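Local coordinates for protein glycosyl hydrolase, BNR repeat (PDB 3B7F) that is a putative glycosyl hydrolase of unproven activity, built as a seven-bladed beta-propeller with BNR repeats, at residues 68-72 / 83-89; 56-62 / 386-392; 71-75 / 115-120. All blocks are in the same frame, centred on the assembly; numbering follows the deposited sequence. Where two conformers were deposited one is given.

In the fold
All three contacts involve the propeller blade that starts with strand 56-62. Interaction 1 is inside this blade: its second and third strands form a hairpin, held by backbone hydrogen bonds and ending in an exposed, watered turn. Interactions 2 and 3 join the blade to its two neighbours. Interaction 2 lies nearest the centre of the chain. It sets innermost strand against innermost strand, with polar groups, rings and water. Interaction 3 is buried and mostly apolar, with a charged pair at one end. Interactions 1 and 3 share Leu71 and Met72 of strand 70-75, which hydrogen-bonds to strand 56-62 of interaction 2.

Interaction 1: residues 68-72 / 83-89; sequences ERMLM and VFRSDDG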
loop_
_atom_site.group_PDB
_atom_site.type_symbol
_atom_site.label_atom_id
_atom_site.label_comp_id
_atom_site.label_asym_id
_atom_site.label_seq_id
_atom_site.Cartn_x
_atom_site.Cartn_y
_atom_site.Cartn_z
ATOM N N GLU A 68 17.853 -1.093 10.130
ATOM C CA GLU A 68 18.982 -1.087 9.216
ATOM C C GLU A 68 18.691 -1.901 7.924
ATOM O O GLU A 68 19.366 -1.752 6.926
ATOM C CB GLU A 68 20.258 -1.555 9.965
ATOM C CG GLU A 68 20.370 -3.037 10.437
ATOM C CD GLU A 68 19.654 -3.445 11.749
ATOM O OE1 GLU A 68 18.768 -2.732 12.286
ATOM O OE2 GLU A 68 20.001 -4.544 12.235
ATOM N N ARG A 69 17.665 -2.760 7.955
ATOM C CA ARG A 69 17.287 -3.585 6.811
ATOM C C ARG A 69 16.153 -2.975 5.979
ATOM O O ARG A 69 15.163 -2.490 6.551
ATOM C CB ARG A 69 16.885 -4.981 7.291
ATOM C CG ARG A 69 18.035 -5.727 7.935
ATOM C CD ARG A 69 17.657 -7.154 8.270
ATOM N NE ARG A 69 18.752 -7.913 8.878
ATOM C CZ ARG A 69 19.721 -8.560 8.215
ATOM N NH1 ARG A 69 19.841 -8.508 6.882
ATOM N NH2 ARG A 69 20.629 -9.243 8.919
HETATM N N MSE A 70 16.326 -2.984 4.644
HETATM C CA MSE A 70 15.331 -2.506 3.693
HETATM C C MSE A 70 15.280 -3.386 2.465
HETATM O O MSE A 70 16.308 -3.924 2.050
HETATM C CB MSE A 70 15.647 -1.122 3.174
HETATM C CG MSE A 70 15.831 -0.042 4.200
HETATM SE SE MSE A 70 15.848 1.675 3.250
HETATM C CE MSE A 70 16.161 2.705 4.834
ATOM N N LEU A 71 14.074 -3.511 1.898
ATOM C CA LEU A 71 13.821 -4.238 0.651
ATOM C C LEU A 71 13.211 -3.271 -0.339
ATOM O O LEU A 71 12.517 -2.344 0.050
ATOM C CB LEU A 71 12.926 -5.468 0.825
ATOM C CG LEU A 71 13.505 -6.669 1.623
ATOM C CD1 LEU A 71 12.608 -7.878 1.473
ATOM C CD2 LEU A 71 14.934 -7.058 1.217
HETATM N N MSE A 72 13.544 -3.482 -1.608
HETATM C CA MSE A 72 13.114 -2.668 -2.723
HETATM C C MSE A 72 12.706 -3.562 -3.908
HETATM O O MSE A 72 13.547 -4.239 -4.454
HETATM C CB MSE A 72 14.266 -1.761 -3.135
HETATM C CG MSE A 72 14.014 -0.982 -4.422
HETATM SE SE MSE A 72 15.543 -0.056 -5.041
HETATM C CE MSE A 72 15.923 1.102 -3.568
ATOM N N VAL A 83 14.068 -8.330 -6.179
ATOM C CA VAL A 83 14.052 -7.606 -4.923
ATOM C C VAL A 83 15.506 -7.311 -4.539
ATOM O O VAL A 83 16.342 -8.222 -4.488
ATOM C CB VAL A 83 13.357 -8.393 -3.782
ATOM C CG1 VAL A 83 13.341 -7.563 -2.511
ATOM C CG2 VAL A 83 11.922 -8.782 -4.165
ATOM N N PHE A 84 15.821 -6.041 -4.323
ATOM C CA PHE A 84 17.141 -5.654 -3.808
ATOM C C PHE A 84 17.032 -5.552 -2.287
ATOM O O PHE A 84 15.975 -5.175 -1.772
ATOM C CB PHE A 84 17.625 -4.324 -4.374
ATOM C CG PHE A 84 17.926 -4.356 -5.846
ATOM C CD1 PHE A 84 19.153 -4.827 -6.298
ATOM C CD2 PHE A 84 16.986 -3.890 -6.779
ATOM C CE1 PHE A 84 19.450 -4.845 -7.664
ATOM C CE2 PHE A 84 17.271 -3.905 -8.131
ATOM C CZ PHE A 84 18.506 -4.393 -8.583
ATOM N N ARG A 85 18.098 -5.920 -1.580
ATOM C CA ARG A 85 18.120 -5.859 -0.123
ATOM C C ARG A 85 19.291 -5.002 0.337
ATOM O O ARG A 85 20.336 -4.967 -0.306
ATOM C CB ARG A 85 18.211 -7.271 0.497
ATOM C CG ARG A 85 19.625 -7.833 0.747
ATOM C CD ARG A 85 19.641 -9.351 1.052
ATOM N NE ARG A 85 19.652 -10.044 -0.220
ATOM C CZ ARG A 85 20.691 -10.634 -0.820
ATOM N NH1 ARG A 85 21.901 -10.758 -0.259
ATOM N NH2 ARG A 85 20.486 -11.170 -2.019
ATOM N N SER A 86 19.101 -4.334 1.463
ATOM C CA SER A 86 20.140 -3.547 2.107
ATOM C C SER A 86 20.143 -3.901 3.575
ATOM O O SER A 86 19.066 -4.059 4.144
ATOM C CB SER A 86 19.861 -2.069 1.984
ATOM O OG SER A 86 20.885 -1.343 2.610
ATOM N N ASP A 87 21.329 -4.056 4.171
ATOM C CA ASP A 87 21.452 -4.310 5.628
ATOM C C ASP A 87 22.186 -3.167 6.359
ATOM O O ASP A 87 22.577 -3.322 7.504
ATOM C CB ASP A 87 22.080 -5.684 5.922
ATOM C CG ASP A 87 23.526 -5.812 5.451
ATOM O OD1 ASP A 87 24.078 -4.880 4.821
ATOM O OD2 ASP A 87 24.112 -6.879 5.714
ATOM N N ASP A 88 22.315 -2.016 5.700
ATOM C CA ASP A 88 22.996 -0.850 6.259
ATOM C C ASP A 88 22.178 0.416 5.980
ATOM O O ASP A 88 22.715 1.415 5.580
ATOM C CB ASP A 88 24.435 -0.761 5.709
ATOM C CG ASP A 88 24.493 -0.662 4.180
ATOM O OD1 ASP A 88 23.435 -0.722 3.508
ATOM O OD2 ASP A 88 25.612 -0.542 3.657
ATOM N N GLY A 89 20.864 0.318 6.174
ATOM C CA GLY A 89 19.928 1.420 6.008
ATOM C C GLY A 89 19.897 2.122 4.669
ATOM O O GLY A 89 19.615 3.320 4.629
HETATM O O HOH W 1 21.827 -5.605 9.648
HETATM O O HOH W 2 18.554 -6.893 4.553
HETATM O O HOH W 3 22.834 -9.711 6.384
#
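Leu71 lays its CD2 methyl against the CB of Arg85, 3.4 Å away. Its chi1 of -68° sets CG beside the backbone N, and chi2 then brings that methyl to Arg85. On the same face, Leu71 CB touches Val83 CG1 at 4.0 Å. Met70, Met72, Phe84 and Ser86 point to the other face. Both methionines are selenomethionines here. The extended chain of Met70 carries its CE to 3.5 Å from Gly89 O.

The backbone is a regular antiparallel ladder. Met70 pairs with Ser86 and Met72 with Phe84, each through two N-H to O bonds. Leu71 and Arg85 form the non-hydrogen-bonded pair between them. Beyond the ladder, Gly89 N donates to Glu68 O at 2.7 Å. This bond holds the turn after strand 81-86 against the residues that lead into strand 70-75.

The polar end is bridged by water. Arg69 NH1 reaches one water, which sits at the edge of the guanidinium in its plane and donates to Ser86 O at 2.9 Å. A second water links Arg69 NH1 to Asp87 OD2. The two charged groups themselves stay apart, NH1 to OD2 4.7 Å, with their planes turned 56° to each other. Arg69 NE instead forms a salt bridge with Glu66.

Residues 86-93 read as an Asp box, the sequence signature of BNR repeats. As in such boxes, Ser86 OG bonds into the turn, here with Gly90 N and Asn92 O. Asp88 OD1 takes a weak bond from Asn92 N, and Met70 packs on Trp93. The hairpin forms the middle of its blade: strand 56-62 flanks 70-75 on the inner side, and strand 94-95 flanks 81-86 on the outer.

Interaction 2: residues 56-62 / 386-392; sequences TIHHIVQ and YAVQSAR
Two adjacent blades of the propeller meet here through their innermost strands, which run nearly parallel, 21° apart. Strand 385-391 comes from the blade that joins the C-terminal strand to N-terminal strands, the usual ring closure of a propeller.

At one end, His58 and Tyr386 stack face to face, with centroids 4.9 Å apart and planes at 26°. His58 CE1 lies over the centre of the tyrosine ring. Thr56 CG2 touches Tyr386 CE2 at 3.6 Å. Farther along, Ala387 CB rests on His58 O at 3.6 Å, and Gln389 CB on Ile60 O. Gln389 OE1 takes a bond from a water that also makes a weak hydrogen bond with His59 NE2, while His59 ND1 bonds to Leu120 N. A second water joins Gln62 N to Ser390 O.

At the other end, Gln62, extended beyond CG (chi1 178°), grips the backbone of Arg392 twice. Its OE1 accepts from Arg392 N at 2.8 Å. Its NE2 donates to Arg392 O at 2.7 Å, in the amide plane.

NE2 also bonds to Pro67 O. These bonds fix the rotation of the amide. A side chain and waters thus do the joining that backbone pairing does within a blade.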
loop_
_atom_site.group_PDB
_atom_site.type_symbol
_atom_site.label_atom_id
_atom_site.label_comp_id
_atom_site.label_asym_id
_atom_site.label_seq_id
_atom_site.Cartn_x
_atom_site.Cartn_y
_atom_site.Cartn_z
ATOM N N THR A 56 12.627 0.715 -12.870
ATOM C CA THR A 56 11.267 0.932 -12.401
ATOM C C THR A 56 11.217 0.346 -11.002
ATOM O O THR A 56 11.449 -0.849 -10.839
ATOM C CB THR A 56 10.245 0.241 -13.326
ATOM O OG1 THR A 56 10.381 0.785 -14.639
ATOM C CG2 THR A 56 8.815 0.468 -12.849
ATOM N N ILE A 57 10.950 1.189 -10.003
ATOM C CA ILE A 57 10.928 0.769 -8.622
ATOM C C ILE A 57 9.490 0.785 -8.159
ATOM O O ILE A 57 8.836 1.828 -8.186
ATOM C CB ILE A 57 11.789 1.678 -7.685
ATOM C CG1 ILE A 57 13.155 2.029 -8.312
ATOM C CG2 ILE A 57 11.896 1.021 -6.273
ATOM C CD1 ILE A 57 14.044 0.829 -8.759
ATOM N N HIS A 58 9.015 -0.365 -7.699
ATOM C CA HIS A 58 7.637 -0.500 -7.248
ATOM C C HIS A 58 7.329 -0.274 -5.780
ATOM O O HIS A 58 6.224 0.153 -5.460
ATOM C CB HIS A 58 7.099 -1.867 -7.685
ATOM C CG HIS A 58 6.770 -1.898 -9.134
ATOM N ND1 HIS A 58 5.587 -1.379 -9.620
ATOM C CD2 HIS A 58 7.491 -2.297 -10.210
ATOM C CE1 HIS A 58 5.583 -1.490 -10.937
ATOM N NE2 HIS A 58 6.726 -2.039 -11.319
ATOM N N HIS A 59 8.263 -0.581 -4.900
ATOM C CA HIS A 59 8.024 -0.485 -3.476
ATOM C C HIS A 59 9.351 -0.548 -2.721
ATOM O O HIS A 59 10.212 -1.343 -3.073
ATOM C CB HIS A 59 7.120 -1.644 -3.063
ATOM C CG HIS A 59 6.292 -1.405 -1.834
ATOM N ND1 HIS A 59 5.706 -2.441 -1.153
ATOM C CD2 HIS A 59 5.941 -0.276 -1.169
ATOM C CE1 HIS A 59 5.007 -1.962 -0.138
ATOM N NE2 HIS A 59 5.115 -0.649 -0.143
ATOM N N ILE A 60 9.514 0.316 -1.718
ATOM C CA ILE A 60 10.722 0.333 -0.894
ATOM C C ILE A 60 10.181 0.310 0.527
ATOM O O ILE A 60 9.402 1.199 0.901
ATOM C CB ILE A 60 11.659 1.572 -1.119
ATOM C CG1 ILE A 60 11.821 1.929 -2.607
ATOM C CG2 ILE A 60 13.031 1.295 -0.489
ATOM C CD1 ILE A 60 12.487 3.252 -2.836
ATOM N N VAL A 61 10.540 -0.723 1.289
ATOM C CA VAL A 61 10.039 -0.897 2.644
ATOM C C VAL A 61 11.182 -1.179 3.612
ATOM O O VAL A 61 12.067 -1.965 3.311
ATOM C CB VAL A 61 9.036 -2.049 2.712
ATOM C CG1 VAL A 61 8.467 -2.169 4.133
ATOM C CG2 VAL A 61 7.922 -1.869 1.667
ATOM N N GLN A 62 11.149 -0.520 4.764
ATOM C CA GLN A 62 12.091 -0.751 5.853
ATOM C C GLN A 62 11.530 -1.853 6.744
ATOM O O GLN A 62 10.312 -1.904 6.959
ATOM C CB GLN A 62 12.222 0.487 6.706
ATOM C CG GLN A 62 13.155 0.344 7.897
ATOM C CD GLN A 62 13.286 1.623 8.634
ATOM O OE1 GLN A 62 12.300 2.191 9.097
ATOM N NE2 GLN A 62 14.503 2.112 8.737
ATOM N N TYR A 386 5.273 5.816 -7.772
ATOM C CA TYR A 386 4.500 4.591 -7.470
ATOM C C TYR A 386 4.234 4.435 -5.958
ATOM O O TYR A 386 3.109 4.152 -5.568
ATOM C CB TYR A 386 5.198 3.308 -7.977
ATOM C CG TYR A 386 5.166 3.088 -9.470
ATOM C CD1 TYR A 386 3.962 2.938 -10.132
ATOM C CD2 TYR A 386 6.318 2.962 -10.215
ATOM C CE1 TYR A 386 3.906 2.722 -11.510
ATOM C CE2 TYR A 386 6.267 2.731 -11.611
ATOM C CZ TYR A 386 5.056 2.627 -12.247
ATOM O OH TYR A 386 4.931 2.394 -13.612
ATOM N N ALA A 387 5.246 4.691 -5.128
ATOM C CA ALA A 387 5.144 4.483 -3.694
ATOM C C ALA A 387 5.947 5.466 -2.864
ATOM O O ALA A 387 7.014 5.908 -3.275
ATOM C CB ALA A 387 5.608 3.055 -3.347
ATOM N N VAL A 388 5.418 5.766 -1.673
ATOM C CA VAL A 388 6.059 6.628 -0.688
ATOM C C VAL A 388 5.800 5.899 0.609
ATOM O O VAL A 388 4.674 5.520 0.869
ATOM C CB VAL A 388 5.503 8.052 -0.645
ATOM C CG1 VAL A 388 6.253 8.876 0.398
ATOM C CG2 VAL A 388 5.586 8.716 -2.033
ATOM N N GLN A 389 6.860 5.672 1.375
ATOM C CA GLN A 389 6.824 4.937 2.605
ATOM C C GLN A 389 7.674 5.614 3.687
ATOM O O GLN A 389 8.809 5.985 3.444
ATOM C CB GLN A 389 7.372 3.557 2.295
ATOM C CG GLN A 389 7.371 2.567 3.406
ATOM C CD GLN A 389 5.993 2.056 3.787
ATOM O OE1 GLN A 389 5.243 1.576 2.944
ATOM N NE2 GLN A 389 5.689 2.105 5.077
ATOM N N SER A 390 7.123 5.763 4.884
ATOM C CA SER A 390 7.893 6.290 6.011
ATOM C C SER A 390 8.891 5.239 6.541
ATOM O O SER A 390 8.705 4.023 6.366
ATOM C CB SER A 390 6.986 6.771 7.132
ATOM O OG SER A 390 6.118 5.750 7.572
ATOM N N ALA A 391 9.972 5.738 7.151
ATOM C CA ALA A 391 11.053 4.922 7.677
ATOM C C ALA A 391 11.781 5.693 8.765
ATOM O O ALA A 391 11.736 6.938 8.808
ATOM C CB ALA A 391 12.019 4.498 6.564
ATOM N N ARG A 392 12.399 4.944 9.663
ATOM C CA ARG A 392 13.199 5.492 10.764
ATOM C C ARG A 392 14.649 5.432 10.350
ATOM O O ARG A 392 15.145 4.344 10.097
ATOM C CB ARG A 392 13.029 4.673 12.045
ATOM C CG ARG A 392 11.761 5.028 12.816
ATOM C CD ARG A 392 11.490 4.178 14.070
ATOM N NE ARG A 392 12.706 3.788 14.803
ATOM C CZ ARG A 392 13.143 2.537 15.035
ATOM N NH1 ARG A 392 12.453 1.439 14.664
ATOM N NH2 ARG A 392 14.285 2.371 15.706
HETATM O O HOH W 4 3.690 -0.651 2.840
HETATM O O HOH W 5 9.191 1.478 5.802
#

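Interaction 3: residues 71-75 / 115-120; sequences LMAAR and DHVFWL
Leu71 meets Leu120 through the CB of the one and the CD1 of the other, 3.6 Å apart. The same Leu120 methyl reaches past it along the strand, to 3.6 Å from Ala73 N. This makes a small apolar patch, which Ala133 and Trp131 of strand 131-136 extend.

Met72 points to the other face of its sheet, where it packs beside Ile57 and Ile60. Ala73 points at the partner and fills the middle of the contact. Its CB sits 3.8 Å from Val117 CG1 and 3.3 Å from Val117 O. As its side chain ends at CB, the backbone can come close: the CA atoms of Ala73 and Val117 are 5.6 Å apart. Val117 CG1, anti to the backbone nitrogen (chi1 179°), is the branch that meets Ala73.

The two strands belong to successive blades of the propeller. Strand 70-75 is second in its blade, and strand 116-122 is innermost in the next. The contact is part of the face-to-face packing of neighbouring blades. The partner strand is irregular, with two classic beta bulges: Asp115 and His116 both face Ser136, and the second is at Phe118 and Trp119.

Arg75 ends the segment. Bends at chi2 and chi3 fold its guanidinium over Asp115 and His116. The side chain is poorly ordered, so the pairing is approximate. Asp115 OD2 lies above one face of the guanidinium, 3.6 Å from Arg75 NH2. This is a salt bridge of charges alone, since no N-H points at the oxygen. His116 ND1 donates to Asp115 OD2 at 2.7 Å, in the plane of the imidazole, and OD2 accepts with its anti lone pair. The imidazole lies 24° from the guanidinium plane, and it stacks on His58 of strand 56-62.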
loop_
_atom_site.group_PDB
_atom_site.type_symbol
_atom_site.label_atom_id
_atom_site.label_comp_id
_atom_site.label_asym_id
_atom_site.label_seq_id
_atom_site.Cartn_x
_atom_site.Cartn_y
_atom_site.Cartn_z
ATOM N N LEU A 71 14.074 -3.511 1.898
ATOM C CA LEU A 71 13.821 -4.238 0.651
ATOM C C LEU A 71 13.211 -3.271 -0.339
ATOM O O LEU A 71 12.517 -2.344 0.050
ATOM C CB LEU A 71 12.926 -5.468 0.825
ATOM C CG LEU A 71 13.505 -6.669 1.623
ATOM C CD1 LEU A 71 12.608 -7.878 1.473
ATOM C CD2 LEU A 71 14.934 -7.058 1.217
HETATM N N MSE A 72 13.544 -3.482 -1.608
HETATM C CA MSE A 72 13.114 -2.668 -2.723
HETATM C C MSE A 72 12.706 -3.562 -3.908
HETATM O O MSE A 72 13.547 -4.239 -4.454
HETATM C CB MSE A 72 14.266 -1.761 -3.135
HETATM C CG MSE A 72 14.014 -0.982 -4.422
HETATM SE SE MSE A 72 15.543 -0.056 -5.041
HETATM C CE MSE A 72 15.923 1.102 -3.568
ATOM N N ALA A 73 11.422 -3.570 -4.267
ATOM C CA ALA A 73 10.896 -4.305 -5.424
ATOM C C ALA A 73 11.243 -3.492 -6.691
ATOM O O ALA A 73 10.934 -2.293 -6.794
ATOM C CB ALA A 73 9.364 -4.525 -5.266
ATOM N N ALA A 74 11.936 -4.114 -7.634
ATOM C CA ALA A 74 12.417 -3.420 -8.838
ATOM C C ALA A 74 12.426 -4.319 -10.059
ATOM O O ALA A 74 12.436 -5.548 -9.929
ATOM C CB ALA A 74 13.824 -2.876 -8.605
ATOM N N ARG A 75 12.417 -3.693 -11.240
ATOM C CA ARG A 75 12.465 -4.411 -12.504
ATOM C C ARG A 75 13.665 -3.988 -13.357
ATOM O O ARG A 75 13.811 -2.807 -13.693
ATOM C CB ARG A 75 11.173 -4.241 -13.269
ATOM C CG ARG A 75 11.060 -5.228 -14.437
ATOM C CD ARG A 75 9.683 -5.831 -14.556
ATOM N NE ARG A 75 8.752 -5.172 -15.472
ATOM C CZ ARG A 75 7.921 -4.156 -15.198
ATOM N NH1 ARG A 75 7.890 -3.540 -14.008
ATOM N NH2 ARG A 75 7.108 -3.719 -16.165
ATOM N N ASP A 115 5.591 -10.689 -13.784
ATOM C CA ASP A 115 5.899 -9.468 -14.506
ATOM C C ASP A 115 6.689 -8.548 -13.588
ATOM O O ASP A 115 7.727 -8.040 -13.984
ATOM C CB ASP A 115 4.660 -8.743 -15.007
ATOM C CG ASP A 115 5.019 -7.548 -15.861
ATOM O OD1 ASP A 115 5.429 -7.731 -17.022
ATOM O OD2 ASP A 115 4.910 -6.420 -15.361
ATOM N N HIS A 116 6.180 -8.321 -12.375
ATOM C CA HIS A 116 6.900 -7.531 -11.380
ATOM C C HIS A 116 6.446 -7.837 -9.962
ATOM O O HIS A 116 5.333 -8.304 -9.742
ATOM C CB HIS A 116 6.797 -6.017 -11.686
ATOM C CG HIS A 116 5.403 -5.469 -11.702
ATOM N ND1 HIS A 116 4.629 -5.432 -12.839
ATOM C CD2 HIS A 116 4.668 -4.886 -10.731
ATOM C CE1 HIS A 116 3.460 -4.885 -12.558
ATOM N NE2 HIS A 116 3.457 -4.549 -11.280
ATOM N N VAL A 117 7.352 -7.615 -9.011
ATOM C CA VAL A 117 7.044 -7.707 -7.593
ATOM C C VAL A 117 6.421 -6.359 -7.307
ATOM O O VAL A 117 7.057 -5.318 -7.509
ATOM C CB VAL A 117 8.277 -7.931 -6.731
ATOM C CG1 VAL A 117 7.889 -7.992 -5.233
ATOM C CG2 VAL A 117 8.994 -9.205 -7.175
ATOM N N PHE A 118 5.179 -6.365 -6.851
ATOM C CA PHE A 118 4.443 -5.131 -6.623
ATOM C C PHE A 118 4.473 -4.626 -5.175
ATOM O O PHE A 118 4.590 -3.426 -4.945
ATOM C CB PHE A 118 2.994 -5.337 -7.051
ATOM C CG PHE A 118 2.160 -4.111 -6.923
ATOM C CD1 PHE A 118 2.280 -3.100 -7.850
ATOM C CD2 PHE A 118 1.256 -3.964 -5.891
ATOM C CE1 PHE A 118 1.526 -1.942 -7.739
ATOM C CE2 PHE A 118 0.501 -2.800 -5.773
ATOM C CZ PHE A 118 0.640 -1.798 -6.687
ATOM N N TRP A 119 4.367 -5.543 -4.219
ATOM C CA TRP A 119 4.227 -5.212 -2.805
ATOM C C TRP A 119 5.101 -6.067 -1.923
ATOM O O TRP A 119 5.162 -7.251 -2.136
ATOM C CB TRP A 119 2.787 -5.516 -2.425
ATOM C CG TRP A 119 2.366 -5.027 -1.101
ATOM C CD1 TRP A 119 2.649 -5.559 0.122
ATOM C CD2 TRP A 119 1.503 -3.922 -0.873
ATOM N NE1 TRP A 119 2.040 -4.814 1.107
ATOM C CE2 TRP A 119 1.314 -3.816 0.517
ATOM C CE3 TRP A 119 0.871 -3.009 -1.714
ATOM C CZ2 TRP A 119 0.530 -2.832 1.084
ATOM C CZ3 TRP A 119 0.066 -2.052 -1.151
ATOM C CH2 TRP A 119 -0.092 -1.965 0.241
ATOM N N LEU A 120 5.669 -5.473 -0.877
ATOM C CA LEU A 120 6.548 -6.132 0.088
ATOM C C LEU A 120 6.008 -5.864 1.491
ATOM O O LEU A 120 5.709 -4.714 1.834
ATOM C CB LEU A 120 7.975 -5.586 -0.023
ATOM C CG LEU A 120 8.810 -5.895 -1.274
ATOM C CD1 LEU A 120 10.022 -4.966 -1.308
ATOM C CD2 LEU A 120 9.203 -7.371 -1.319
#